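Local coordinates for protein fumarate lyase (Mesorhizobium sp., PDB 3C8T) that belongs to the fumarate lyase family, largely helical enzymes whose four subunits assemble through a central bundle of long helices, at residues E128-A133 and S169-H174; G243-L248 and G334-A339. One frame throughout, in Å; residues are numbered along the deposited sequence.

Interaction 1: residues E128-A133 and S169-H174; sequences ESVRKA and SAFDRH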
loop_
_atom_site.group_PDB
_atom_site.type_symbol
_atom_site.label_atom_id
_atom_site.label_comp_id
_atom_site.label_asym_id
_atom_site.label_seq_id
_atom_site.Cartn_x
_atom_site.Cartn_y
_atom_site.Cartn_z
ATOM N N GLU A 128 12.988 6.800 23.979
ATOM C CA GLU A 128 13.912 7.480 24.903
ATOM C C GLU A 128 15.378 6.967 24.849
ATOM O O GLU A 128 16.288 7.786 24.856
ATOM C CB GLU A 128 13.364 7.472 26.341
ATOM C CG GLU A 128 11.972 8.151 26.446
ATOM C CD GLU A 128 11.937 9.580 25.829
ATOM O OE1 GLU A 128 11.353 9.792 24.741
ATOM O OE2 GLU A 128 12.520 10.495 26.444
ATOM N N SER A 129 15.614 5.650 24.785
ATOM C CA SER A 129 16.972 5.163 24.519
ATOM C C SER A 129 17.516 5.616 23.179
ATOM O O SER A 129 18.697 5.943 23.092
ATOM C CB SER A 129 17.083 3.633 24.564
ATOM O OG SER A 129 16.482 3.141 25.725
ATOM N N VAL A 130 16.688 5.583 22.128
ATOM C CA VAL A 130 17.108 6.084 20.800
ATOM C C VAL A 130 17.606 7.549 20.902
ATOM O O VAL A 130 18.730 7.863 20.456
ATOM C CB VAL A 130 16.049 5.839 19.643
ATOM C CG1 VAL A 130 16.449 6.563 18.331
ATOM C CG2 VAL A 130 15.953 4.364 19.356
ATOM N N ARG A 131 16.778 8.411 21.510
ATOM C CA ARG A 131 17.121 9.827 21.710
ATOM C C ARG A 131 18.435 9.966 22.504
ATOM O O ARG A 131 19.306 10.751 22.113
ATOM C CB ARG A 131 15.981 10.594 22.396
ATOM C CG ARG A 131 14.711 10.628 21.578
ATOM C CD ARG A 131 13.514 11.072 22.397
ATOM N NE ARG A 131 13.539 12.513 22.612
ATOM C CZ ARG A 131 12.919 13.137 23.615
ATOM N NH1 ARG A 131 12.222 12.437 24.517
ATOM N NH2 ARG A 131 12.987 14.469 23.714
ATOM N N LYS A 132 18.587 9.197 23.586
ATOM C CA LYS A 132 19.848 9.216 24.352
ATOM C C LYS A 132 21.091 8.877 23.522
ATOM O O LYS A 132 22.093 9.608 23.572
ATOM C CB LYS A 132 19.773 8.307 25.581
ATOM C CG LYS A 132 19.203 9.022 26.788
ATOM C CD LYS A 132 18.911 8.068 27.974
ATOM C CE LYS A 132 17.399 8.076 28.350
ATOM N NZ LYS A 132 17.213 7.828 29.838
ATOM N N ALA A 133 21.048 7.778 22.771
ATOM C CA ALA A 133 22.196 7.410 21.956
ATOM C C ALA A 133 22.461 8.426 20.832
ATOM O O ALA A 133 23.610 8.666 20.474
ATOM C CB ALA A 133 22.045 5.982 21.419
ATOM N N SER A 169 16.208 15.108 15.992
ATOM C CA SER A 169 15.119 16.066 16.002
ATOM C C SER A 169 13.756 15.454 15.698
ATOM O O SER A 169 12.749 15.839 16.313
ATOM C CB SER A 169 15.398 17.228 15.055
ATOM O OG SER A 169 15.255 16.806 13.713
ATOM N N ALA A 170 13.752 14.518 14.760
ATOM C CA ALA A 170 12.602 13.665 14.426
ATOM C C ALA A 170 12.067 12.876 15.631
ATOM O O ALA A 170 10.840 12.764 15.816
ATOM C CB ALA A 170 13.002 12.657 13.274
ATOM N N PHE A 171 12.986 12.297 16.403
ATOM C CA PHE A 171 12.625 11.454 17.567
ATOM C C PHE A 171 12.150 12.270 18.752
ATOM O O PHE A 171 11.272 11.827 19.505
ATOM C CB PHE A 171 13.750 10.493 17.926
ATOM C CG PHE A 171 13.889 9.404 16.933
ATOM C CD1 PHE A 171 13.016 8.306 16.965
ATOM C CD2 PHE A 171 14.800 9.522 15.876
ATOM C CE1 PHE A 171 13.097 7.309 15.991
ATOM C CE2 PHE A 171 14.872 8.551 14.895
ATOM C CZ PHE A 171 14.035 7.435 14.955
ATOM N N ASP A 172 12.693 13.478 18.892
ATOM C CA ASP A 172 12.118 14.466 19.793
ATOM C C ASP A 172 10.684 14.729 19.411
ATOM O O ASP A 172 9.843 14.816 20.287
ATOM C CB ASP A 172 12.904 15.779 19.731
ATOM C CG ASP A 172 14.330 15.650 20.324
ATOM O OD1 ASP A 172 14.554 14.757 21.167
ATOM O OD2 ASP A 172 15.209 16.454 19.958
ATOM N N ARG A 173 10.373 14.866 18.110
ATOM C CA ARG A 173 8.967 15.083 17.727
ATOM C C ARG A 173 8.102 13.851 17.931
ATOM O O ARG A 173 6.908 13.998 18.182
ATOM C CB ARG A 173 8.782 15.649 16.315
ATOM C CG ARG A 173 9.224 17.098 16.137
ATOM C CD ARG A 173 9.084 17.574 14.659
ATOM N NE ARG A 173 9.923 16.855 13.702
ATOM C CZ ARG A 173 11.085 17.302 13.194
ATOM N NH1 ARG A 173 11.600 18.483 13.575
ATOM N NH2 ARG A 173 11.753 16.555 12.298
ATOM N N HIS A 174 8.678 12.651 17.829
ATOM C CA HIS A 174 7.867 11.425 17.910
ATOM C C HIS A 174 7.476 11.233 19.362
ATOM O O HIS A 174 6.346 10.801 19.643
ATOM C CB HIS A 174 8.589 10.151 17.399
ATOM C CG HIS A 174 8.898 10.146 15.918
ATOM N ND1 HIS A 174 7.968 10.473 14.952
ATOM C CD2 HIS A 174 10.019 9.777 15.245
ATOM C CE1 HIS A 174 8.517 10.358 13.755
ATOM N NE2 HIS A 174 9.764 9.937 13.907
#
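Arg131 reaches across to helix 160-185 and grips Asp172 side-on, with NE and NH2 both aimed at one carboxylate oxygen. Arg131 NE lies 2.9 Å from OD1 of Asp172 and approaches by the anti lone pair, away from OD2; NH2 meets the same OD1 from above the carboxylate plane. OD1 lies in the guanidinium plane, while the carboxylate plane is turned 81° from it. A bend at chi3 turns the guanidinium after the aliphatic stem has run past Phe171, where CG of Arg131 sits 3.8 Å from CB of Phe171. Arg131 NH1 also meets Glu128, one turn back on its own helix, in a salt bridge, 2.8 Å from OE1, whose syn lone pair it uses. Two acids in its plane probably limit the rotation of the guanidinium; Asp172 OD2 has a second partner, a salt bridge to Arg443.

Deeper in, the contact turns apolar. Val130 places CG1 over the centre of the Phe171 ring, 3.9 Å from the centroid and 5° off the normal, a clear CH-pi contact. With axes 9.6 Å apart and running at 153°, this is near-antiparallel helix packing within the long-helix bundle of the fumarate lyase fold, a salt-bridge network bordering a buried apolar seam.

Interaction 2: residues G243-L248 and G334-A339; sequences GSLGKL and GILYQA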
loop_
_atom_site.group_PDB
_atom_site.type_symbol
_atom_site.label_atom_id
_atom_site.label_comp_id
_atom_site.label_asym_id
_atom_site.label_seq_id
_atom_site.Cartn_x
_atom_site.Cartn_y
_atom_site.Cartn_z
ATOM N N GLY A 243 9.612 5.022 9.747
ATOM C CA GLY A 243 10.148 5.821 8.660
ATOM C C GLY A 243 11.373 6.593 9.047
ATOM O O GLY A 243 12.304 6.653 8.259
ATOM N N SER A 244 11.372 7.192 10.241
ATOM C CA SER A 244 12.538 7.930 10.733
ATOM C C SER A 244 13.701 7.000 11.016
ATOM O O SER A 244 14.830 7.369 10.771
ATOM C CB SER A 244 12.219 8.767 11.985
ATOM O OG SER A 244 11.202 9.731 11.712
ATOM N N LEU A 245 13.435 5.807 11.540
ATOM C CA LEU A 245 14.482 4.770 11.623
ATOM C C LEU A 245 15.026 4.381 10.240
ATOM O O LEU A 245 16.242 4.286 10.051
ATOM C CB LEU A 245 13.971 3.554 12.348
ATOM C CG LEU A 245 13.652 3.776 13.818
ATOM C CD1 LEU A 245 12.971 2.539 14.340
ATOM C CD2 LEU A 245 14.954 4.082 14.618
ATOM N N GLY A 246 14.135 4.157 9.261
ATOM C CA GLY A 246 14.611 3.909 7.913
ATOM C C GLY A 246 15.584 4.945 7.340
ATOM O O GLY A 246 16.502 4.575 6.638
ATOM N N LYS A 247 15.350 6.240 7.603
ATOM C CA LYS A 247 16.186 7.322 7.078
ATOM C C LYS A 247 17.633 7.192 7.573
ATOM O O LYS A 247 18.573 7.243 6.784
ATOM C CB LYS A 247 15.588 8.693 7.472
ATOM C CG LYS A 247 16.324 9.905 6.832
ATOM C CD LYS A 247 17.472 10.465 7.744
ATOM C CE LYS A 247 18.057 11.800 7.239
ATOM N NZ LYS A 247 18.967 11.660 6.070
ATOM N N LEU A 248 17.805 7.007 8.889
ATOM C CA LEU A 248 19.119 6.876 9.465
ATOM C C LEU A 248 19.766 5.564 9.107
ATOM O O LEU A 248 20.994 5.507 9.006
ATOM C CB LEU A 248 19.101 7.101 10.973
ATOM C CG LEU A 248 18.427 6.231 12.027
ATOM C CD1 LEU A 248 19.216 4.941 12.309
ATOM C CD2 LEU A 248 18.325 7.088 13.296
ATOM N N GLY A 334 10.896 -4.051 17.671
ATOM C CA GLY A 334 12.142 -4.740 17.332
ATOM C C GLY A 334 13.114 -3.884 16.568
ATOM O O GLY A 334 14.316 -3.914 16.838
ATOM N N ILE A 335 12.623 -3.118 15.601
ATOM C CA ILE A 335 13.513 -2.177 14.867
ATOM C C ILE A 335 13.978 -0.976 15.727
ATOM O O ILE A 335 15.135 -0.521 15.584
ATOM C CB ILE A 335 12.967 -1.759 13.434
ATOM C CG1 ILE A 335 11.734 -0.868 13.518
ATOM C CG2 ILE A 335 12.659 -2.999 12.593
ATOM C CD1 ILE A 335 11.191 -0.534 12.162
ATOM N N LEU A 336 13.117 -0.478 16.632
ATOM C CA LEU A 336 13.626 0.459 17.672
ATOM C C LEU A 336 14.713 -0.158 18.514
ATOM O O LEU A 336 15.693 0.513 18.823
ATOM C CB LEU A 336 12.556 1.009 18.599
ATOM C CG LEU A 336 11.673 2.098 18.015
ATOM C CD1 LEU A 336 10.334 1.994 18.720
ATOM C CD2 LEU A 336 12.301 3.530 18.075
ATOM N N TYR A 337 14.568 -1.425 18.871
ATOM C CA TYR A 337 15.630 -2.075 19.643
ATOM C C TYR A 337 16.935 -2.221 18.824
ATOM O O TYR A 337 18.051 -2.015 19.343
ATOM C CB TYR A 337 15.215 -3.428 20.290
ATOM C CG TYR A 337 16.459 -4.065 20.856
ATOM C CD1 TYR A 337 17.119 -5.088 20.158
ATOM C CD2 TYR A 337 17.068 -3.539 22.024
ATOM C CE1 TYR A 337 18.338 -5.618 20.629
ATOM C CE2 TYR A 337 18.269 -4.067 22.509
ATOM C CZ TYR A 337 18.898 -5.094 21.807
ATOM O OH TYR A 337 20.092 -5.599 22.252
ATOM N N GLN A 338 16.797 -2.576 17.554
ATOM C CA GLN A 338 17.961 -2.650 16.648
ATOM C C GLN A 338 18.661 -1.297 16.547
ATOM O O GLN A 338 19.881 -1.242 16.591
ATOM C CB GLN A 338 17.564 -3.143 15.256
ATOM C CG GLN A 338 17.201 -4.613 15.199
ATOM C CD GLN A 338 18.312 -5.498 15.770
ATOM O OE1 GLN A 338 19.475 -5.310 15.458
ATOM N NE2 GLN A 338 17.951 -6.438 16.619
ATOM N N ALA A 339 17.881 -0.215 16.467
ATOM C CA ALA A 339 18.441 1.164 16.451
ATOM C C ALA A 339 19.126 1.569 17.758
ATOM O O ALA A 339 20.211 2.154 17.705
ATOM C CB ALA A 339 17.405 2.170 16.067
#
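Leu245 carries this contact alone from its side, dividing its two methyls among three residues of helix 315-344. All the interactions across it are apolar. CD1 of Leu245 is the busier branch: it lies 3.7 Å from CG1 of Ile335 and 3.9 Å from CD2 of Leu336, so it sits between two neighbouring side chains, and it also comes up against the backbone, 3.8 Å from N of Leu336. With CG1 between its own backbone N and carbonyl carbon (chi1 69°), Ile335 turns that arm toward Leu245, and the two side chains cross at a slant. Leu336 starts off to one side of the interface, and its branched end then swings in to meet the same methyl.

The other branch makes a methyl-to-methyl contact. CD2 of Leu245 presses on CB of Ala339 at 3.4 Å, tighter than usual for two carbons, one turn further along the helix from Ile335.

Neighbouring helices pack around the contact. Ile289 of helix 284-306 touches Leu245, Ile335 and Ala339, while Leu336 also packs on Val130 and Ile123 of helix 104-140. The axes, 10.6 Å apart, run in the same general direction at 36°. Such a leucine lodged among the side chains of a facing helix is characteristic of the buried interior of a helical bundle, here the long-helix core of the fumarate lyase fold.

Overall arrangement
Interactions 1 and 2 sit about 11 Å apart, centre to centre, near the middle of the chain, and come in series along it: helices 104-140 and 160-185 pair first, then helices 229-255 and 315-344. They share no helix but touch directly. Phe171 CZ packs 3.5 Å from Leu245 CD2, and His174 NE2 lies 2.6 Å from Ser244 OG, a probable hydrogen bond. Helix 315-344 also meets helix 104-140, so the four helices pack as neighbours in one bundle. Both segment pairs also meet the second subunit: Arg173 forms a salt bridge with its Asp229, and Lys247 NZ hydrogen-bonds to backbone oxygens of its His309 and Phe311, tying the core to the assembly.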